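Local atomic coordinates of L-amino acid deaminase (Proteus vulgaris, PDB entry 5I39), a protein that binds flavin-adenine dinucleotide and probably uses it as an oxidoreductase to deaminate L-amino acids. Residues S85-L98 and W137-F151. Numbering follows the deposited sequence.
Sequences SYKMPDETFLLHHL and WIDERSKNVGSDIPF
Stacking dominates where Phe93 meets Arg141. The guanidinium lies flat on one face of the Phe93 ring, planes 9° apart, in an off-centre cation-pi contact with CZ of Arg141 3.9 Å from the ring centroid, while CD of Arg141 sits over the same ring. Bends at chi2 (50°) and chi3 (61°) fold the arginine chain down onto it. Phe93 turns its edge toward the face of Phe151 in an offset edge-to-face pair, and Trp137 presses its indole face against the type II turn of Ser85 to Met88, CA of Lys87 lying 3.6 Å from the centroid of the five-membered ring.

Hydrogen bonds hold the guanidinium and the indole in place. Arg141 NH2 reaches the anti lone pair of Asp90 OD1 at 2.9 Å, a salt bridge with nearly coplanar groups, and NH1 donates to Val145 O; two waters tie the guanidinium further to Met88 O and Asp90 OD1. In the indole plane, Trp137 NE1 donates to Met88 O at 2.8 Å. The His97 imidazole bonds Ile149 O through NE2 at 2.8 Å, from above the carbonyl plane.

Apolar contacts finish the interface: Leu94 CD2 on Ser147 CB, its two methyls also beside the carbonyl oxygens of Val145 and Gly146, and Leu98 CG on Ile149 CD1.

The end of helix 128-143 and its following loop, with an ST turn at Ser147, thus join the Ser85-Met88 turn and helix 90-103, whose Leu95, His96 and Leu98 reach helix 376-392, where Thr378 binds FAD in this DAO-family flavoprotein.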
loop_
_atom_site.group_PDB
_atom_site.type_symbol
_atom_site.label_atom_id
_atom_site.label_comp_id
_atom_site.label_asym_id
_atom_site.label_seq_id
_atom_site.Cartn_x
_atom_site.Cartn_y
_atom_site.Cartn_z
ATOM N N SER A 85 -8.990 -4.916 -6.152
ATOM C CA SER A 85 -9.006 -6.376 -6.064
ATOM C C SER A 85 -8.897 -7.056 -7.429
ATOM O O SER A 85 -8.829 -8.283 -7.482
ATOM C CB SER A 85 -10.280 -6.852 -5.370
ATOM O OG SER A 85 -11.425 -6.529 -6.138
ATOM N N TYR A 86 -8.841 -6.275 -8.512
ATOM C CA TYR A 86 -8.889 -6.810 -9.881
ATOM C C TYR A 86 -7.796 -7.849 -10.126
ATOM O O TYR A 86 -6.625 -7.578 -9.872
ATOM C CB TYR A 86 -8.745 -5.675 -10.902
ATOM C CG TYR A 86 -9.322 -5.963 -12.273
ATOM C CD1 TYR A 86 -10.679 -6.218 -12.429
ATOM C CD2 TYR A 86 -8.531 -5.902 -13.424
ATOM C CE1 TYR A 86 -11.226 -6.453 -13.680
ATOM C CE2 TYR A 86 -9.073 -6.133 -14.680
ATOM C CZ TYR A 86 -10.416 -6.410 -14.798
ATOM O OH TYR A 86 -10.961 -6.625 -16.029
ATOM N N LYS A 87 -8.216 -9.023 -10.610
ATOM C CA LYS A 87 -7.339 -10.166 -10.920
ATOM C C LYS A 87 -6.627 -10.789 -9.712
ATOM O O LYS A 87 -5.765 -11.646 -9.885
ATOM C CB LYS A 87 -6.306 -9.811 -12.008
ATOM C CG LYS A 87 -6.883 -9.582 -13.391
ATOM C CD LYS A 87 -5.756 -9.385 -14.394
ATOM C CE LYS A 87 -6.244 -9.419 -15.828
ATOM N NZ LYS A 87 -5.130 -9.273 -16.803
HETATM N N MSE A 88 -6.984 -10.402 -8.489
HETATM C CA MSE A 88 -6.283 -10.969 -7.333
HETATM C C MSE A 88 -6.631 -12.436 -7.213
HETATM O O MSE A 88 -7.796 -12.812 -7.358
HETATM C CB MSE A 88 -6.609 -10.273 -6.018
HETATM C CG MSE A 88 -6.078 -8.841 -5.946
HETATM SE SE MSE A 88 -4.119 -8.742 -5.983
HETATM C CE MSE A 88 -3.993 -7.376 -7.392
ATOM N N PRO A 89 -5.638 -13.282 -6.944
ATOM C CA PRO A 89 -5.920 -14.696 -6.722
ATOM C C PRO A 89 -6.637 -14.911 -5.396
ATOM O O PRO A 89 -6.721 -13.993 -4.570
ATOM C CB PRO A 89 -4.527 -15.327 -6.705
ATOM C CG PRO A 89 -3.653 -14.258 -6.171
ATOM C CD PRO A 89 -4.203 -12.991 -6.763
ATOM N N ASP A 90 -7.134 -16.121 -5.179
ATOM C CA ASP A 90 -7.869 -16.430 -3.958
ATOM C C ASP A 90 -7.059 -16.150 -2.687
ATOM O O ASP A 90 -7.627 -15.806 -1.658
ATOM C CB ASP A 90 -8.342 -17.886 -3.966
ATOM C CG ASP A 90 -9.369 -18.168 -2.887
ATOM O OD1 ASP A 90 -10.381 -17.436 -2.831
ATOM O OD2 ASP A 90 -9.167 -19.115 -2.096
ATOM N N GLU A 91 -5.739 -16.272 -2.768
ATOM C CA GLU A 91 -4.884 -16.040 -1.606
ATOM C C GLU A 91 -5.014 -14.615 -1.057
ATOM O O GLU A 91 -5.002 -14.425 0.157
ATOM C CB GLU A 91 -3.418 -16.355 -1.939
ATOM C CG GLU A 91 -3.101 -17.847 -2.068
ATOM C CD GLU A 91 -3.591 -18.500 -3.359
ATOM O OE1 GLU A 91 -3.972 -17.792 -4.312
ATOM O OE2 GLU A 91 -3.596 -19.745 -3.435
ATOM N N THR A 92 -5.150 -13.631 -1.946
ATOM C CA THR A 92 -5.184 -12.223 -1.544
ATOM C C THR A 92 -6.485 -11.491 -1.871
ATOM O O THR A 92 -6.616 -10.314 -1.525
ATOM C CB THR A 92 -4.006 -11.452 -2.163
ATOM O OG1 THR A 92 -4.029 -11.626 -3.584
ATOM C CG2 THR A 92 -2.678 -11.949 -1.593
ATOM N N PHE A 93 -7.463 -12.158 -2.485
ATOM C CA PHE A 93 -8.675 -11.448 -2.871
ATOM C C PHE A 93 -9.354 -10.785 -1.670
ATOM O O PHE A 93 -9.632 -9.585 -1.699
ATOM C CB PHE A 93 -9.688 -12.335 -3.591
ATOM C CG PHE A 93 -10.965 -11.609 -3.869
ATOM C CD1 PHE A 93 -11.054 -10.736 -4.946
ATOM C CD2 PHE A 93 -12.031 -11.689 -2.984
ATOM C CE1 PHE A 93 -12.209 -10.008 -5.173
ATOM C CE2 PHE A 93 -13.187 -10.959 -3.201
ATOM C CZ PHE A 93 -13.279 -10.121 -4.301
ATOM N N LEU A 94 -9.637 -11.556 -0.626
ATOM C CA LEU A 94 -10.349 -10.994 0.526
ATOM C C LEU A 94 -9.524 -9.938 1.261
ATOM O O LEU A 94 -10.062 -8.955 1.749
ATOM C CB LEU A 94 -10.836 -12.089 1.475
ATOM C CG LEU A 94 -12.021 -12.904 0.951
ATOM C CD1 LEU A 94 -12.303 -14.057 1.899
ATOM C CD2 LEU A 94 -13.281 -12.064 0.762
ATOM N N LEU A 95 -8.214 -10.128 1.314
ATOM C CA LEU A 95 -7.333 -9.116 1.872
ATOM C C LEU A 95 -7.559 -7.755 1.184
ATOM O O LEU A 95 -7.625 -6.715 1.840
ATOM C CB LEU A 95 -5.885 -9.579 1.734
ATOM C CG LEU A 95 -4.816 -8.797 2.483
ATOM C CD1 LEU A 95 -4.932 -8.978 3.987
ATOM C CD2 LEU A 95 -3.449 -9.260 2.019
ATOM N N HIS A 96 -7.712 -7.788 -0.137
ATOM C CA HIS A 96 -7.983 -6.576 -0.916
ATOM C C HIS A 96 -9.429 -6.096 -0.845
ATOM O O HIS A 96 -9.683 -4.895 -0.756
ATOM C CB HIS A 96 -7.566 -6.796 -2.362
ATOM C CG HIS A 96 -6.090 -6.842 -2.535
ATOM N ND1 HIS A 96 -5.442 -6.140 -3.522
ATOM C CD2 HIS A 96 -5.127 -7.460 -1.815
ATOM C CE1 HIS A 96 -4.143 -6.345 -3.422
ATOM N NE2 HIS A 96 -3.924 -7.136 -2.388
ATOM N N HIS A 97 -10.367 -7.033 -0.888
ATOM C CA HIS A 97 -11.799 -6.728 -0.852
ATOM C C HIS A 97 -12.168 -6.066 0.481
ATOM O O HIS A 97 -12.830 -5.022 0.513
ATOM C CB HIS A 97 -12.556 -8.036 -1.068
ATOM C CG HIS A 97 -14.030 -7.898 -1.240
ATOM N ND1 HIS A 97 -14.606 -7.273 -2.326
ATOM C CD2 HIS A 97 -15.048 -8.384 -0.492
ATOM C CE1 HIS A 97 -15.922 -7.366 -2.219
ATOM N NE2 HIS A 97 -16.213 -8.031 -1.117
ATOM N N LEU A 98 -11.719 -6.674 1.575
ATOM C CA LEU A 98 -11.903 -6.099 2.910
ATOM C C LEU A 98 -11.034 -4.855 3.125
ATOM O O LEU A 98 -11.446 -3.926 3.811
ATOM C CB LEU A 98 -11.623 -7.137 4.005
ATOM C CG LEU A 98 -12.740 -8.126 4.348
ATOM C CD1 LEU A 98 -13.178 -8.961 3.158
ATOM C CD2 LEU A 98 -12.282 -9.023 5.485
ATOM N N TRP A 137 -12.451 -14.824 -14.265
ATOM C CA TRP A 137 -12.105 -14.333 -12.934
ATOM C C TRP A 137 -13.319 -13.697 -12.239
ATOM O O TRP A 137 -13.608 -14.005 -11.082
ATOM C CB TRP A 137 -10.919 -13.356 -13.021
ATOM C CG TRP A 137 -10.445 -12.904 -11.684
ATOM C CD1 TRP A 137 -9.527 -13.520 -10.887
ATOM C CD2 TRP A 137 -10.896 -11.754 -10.967
ATOM N NE1 TRP A 137 -9.374 -12.822 -9.715
ATOM C CE2 TRP A 137 -10.203 -11.732 -9.738
ATOM C CE3 TRP A 137 -11.805 -10.728 -11.251
ATOM C CZ2 TRP A 137 -10.400 -10.729 -8.787
ATOM C CZ3 TRP A 137 -12.003 -9.730 -10.303
ATOM C CH2 TRP A 137 -11.305 -9.743 -9.085
ATOM N N ILE A 138 -14.047 -12.847 -12.959
ATOM C CA ILE A 138 -15.238 -12.199 -12.395
ATOM C C ILE A 138 -16.346 -13.225 -12.117
ATOM O O ILE A 138 -16.953 -13.211 -11.047
ATOM C CB ILE A 138 -15.777 -11.071 -13.299
ATOM C CG1 ILE A 138 -14.722 -9.966 -13.482
ATOM C CG2 ILE A 138 -17.030 -10.454 -12.682
ATOM C CD1 ILE A 138 -15.055 -8.942 -14.548
ATOM N N ASP A 139 -16.608 -14.097 -13.089
ATOM C CA ASP A 139 -17.625 -15.143 -12.933
ATOM C C ASP A 139 -17.331 -15.987 -11.696
ATOM O O ASP A 139 -18.189 -16.132 -10.818
ATOM C CB ASP A 139 -17.699 -16.035 -14.177
ATOM C CG ASP A 139 -18.830 -17.065 -14.105
ATOM O OD1 ASP A 139 -19.672 -16.996 -13.184
ATOM O OD2 ASP A 139 -18.876 -17.954 -14.976
ATOM N N GLU A 140 -16.119 -16.524 -11.615
ATOM C CA GLU A 140 -15.752 -17.371 -10.481
ATOM C C GLU A 140 -15.905 -16.655 -9.141
ATOM O O GLU A 140 -16.433 -17.228 -8.188
ATOM C CB GLU A 140 -14.328 -17.914 -10.649
ATOM C CG GLU A 140 -14.203 -18.972 -11.738
ATOM C CD GLU A 140 -15.059 -20.200 -11.474
ATOM O OE1 GLU A 140 -15.092 -20.680 -10.324
ATOM O OE2 GLU A 140 -15.716 -20.680 -12.417
ATOM N N ARG A 141 -15.475 -15.399 -9.061
ATOM C CA ARG A 141 -15.619 -14.660 -7.808
ATOM C C ARG A 141 -17.094 -14.392 -7.471
ATOM O O ARG A 141 -17.504 -14.548 -6.321
ATOM C CB ARG A 141 -14.806 -13.363 -7.829
ATOM C CG ARG A 141 -14.814 -12.581 -6.518
ATOM C CD ARG A 141 -14.486 -13.415 -5.283
ATOM N NE ARG A 141 -13.149 -14.008 -5.325
ATOM C CZ ARG A 141 -12.617 -14.750 -4.352
ATOM N NH1 ARG A 141 -13.292 -14.996 -3.228
ATOM N NH2 ARG A 141 -11.392 -15.245 -4.498
ATOM N N SER A 142 -17.898 -14.051 -8.477
ATOM C CA SER A 142 -19.331 -13.811 -8.265
ATOM C C SER A 142 -20.066 -15.035 -7.710
ATOM O O SER A 142 -21.011 -14.894 -6.944
ATOM C CB SER A 142 -20.014 -13.331 -9.559
ATOM O OG SER A 142 -20.324 -14.394 -10.448
ATOM N N LYS A 143 -19.629 -16.233 -8.090
ATOM C CA LYS A 143 -20.275 -17.461 -7.612
ATOM C C LYS A 143 -19.964 -17.767 -6.145
ATOM O O LYS A 143 -20.707 -18.499 -5.499
ATOM C CB LYS A 143 -19.886 -18.645 -8.491
ATOM C CG LYS A 143 -20.422 -18.521 -9.904
ATOM C CD LYS A 143 -20.160 -19.764 -10.735
ATOM C CE LYS A 143 -18.692 -19.937 -11.087
ATOM N NZ LYS A 143 -18.500 -21.181 -11.878
ATOM N N ASN A 144 -18.871 -17.212 -5.626
ATOM C CA ASN A 144 -18.480 -17.413 -4.235
ATOM C C ASN A 144 -17.611 -16.245 -3.779
ATOM O O ASN A 144 -16.385 -16.328 -3.776
ATOM C CB ASN A 144 -17.747 -18.759 -4.090
ATOM C CG ASN A 144 -17.424 -19.110 -2.645
ATOM O OD1 ASN A 144 -17.889 -18.457 -1.710
ATOM N ND2 ASN A 144 -16.624 -20.156 -2.459
ATOM N N VAL A 145 -18.251 -15.143 -3.401
ATOM C CA VAL A 145 -17.507 -13.921 -3.067
ATOM C C VAL A 145 -16.636 -14.143 -1.827
ATOM O O VAL A 145 -15.482 -13.705 -1.789
ATOM C CB VAL A 145 -18.432 -12.695 -2.897
ATOM C CG1 VAL A 145 -17.645 -11.468 -2.447
ATOM C CG2 VAL A 145 -19.142 -12.387 -4.210
ATOM N N GLY A 146 -17.187 -14.843 -0.836
ATOM C CA GLY A 146 -16.476 -15.135 0.411
ATOM C C GLY A 146 -16.622 -14.049 1.464
ATOM O O GLY A 146 -15.936 -14.072 2.484
ATOM N N SER A 147 -17.534 -13.115 1.218
ATOM C CA SER A 147 -17.763 -11.970 2.086
ATOM C C SER A 147 -19.154 -11.433 1.807
ATOM O O SER A 147 -19.642 -11.543 0.678
ATOM C CB SER A 147 -16.738 -10.871 1.791
ATOM O OG SER A 147 -17.042 -9.662 2.472
ATOM N N ASP A 148 -19.771 -10.845 2.832
ATOM C CA ASP A 148 -21.048 -10.140 2.667
ATOM C C ASP A 148 -20.871 -8.720 2.115
ATOM O O ASP A 148 -21.852 -8.064 1.778
ATOM C CB ASP A 148 -21.885 -10.140 3.966
ATOM C CG ASP A 148 -21.189 -9.459 5.148
ATOM O OD1 ASP A 148 -20.057 -8.950 5.009
ATOM O OD2 ASP A 148 -21.791 -9.446 6.244
ATOM N N ILE A 149 -19.623 -8.248 2.024
ATOM C CA ILE A 149 -19.324 -6.967 1.376
ATOM C C ILE A 149 -19.601 -7.159 -0.125
ATOM O O ILE A 149 -18.991 -8.040 -0.738
ATOM C CB ILE A 149 -17.854 -6.550 1.591
ATOM C CG1 ILE A 149 -17.576 -6.296 3.077
ATOM C CG2 ILE A 149 -17.510 -5.300 0.786
ATOM C CD1 ILE A 149 -16.114 -6.411 3.445
ATOM N N PRO A 150 -20.520 -6.366 -0.721
ATOM C CA PRO A 150 -20.853 -6.598 -2.128
ATOM C C PRO A 150 -19.675 -6.434 -3.090
ATOM O O PRO A 150 -18.866 -5.523 -2.926
ATOM C CB PRO A 150 -21.937 -5.551 -2.399
ATOM C CG PRO A 150 -22.608 -5.381 -1.079
ATOM C CD PRO A 150 -21.482 -5.440 -0.091
ATOM N N PHE A 151 -19.604 -7.320 -4.076
ATOM C CA PHE A 151 -18.606 -7.297 -5.138
ATOM C C PHE A 151 -19.141 -6.394 -6.239
ATOM O O PHE A 151 -20.312 -6.501 -6.607
ATOM C CB PHE A 151 -18.438 -8.739 -5.624
ATOM C CG PHE A 151 -17.353 -8.967 -6.651
ATOM C CD1 PHE A 151 -16.072 -8.434 -6.505
ATOM C CD2 PHE A 151 -17.595 -9.816 -7.732
ATOM C CE1 PHE A 151 -15.081 -8.702 -7.441
ATOM C CE2 PHE A 151 -16.607 -10.089 -8.663
ATOM C CZ PHE A 151 -15.348 -9.534 -8.516
HETATM O O HOH W 1 -10.519 -14.162 -6.921
HETATM O O HOH W 2 -11.790 -16.074 -0.952
#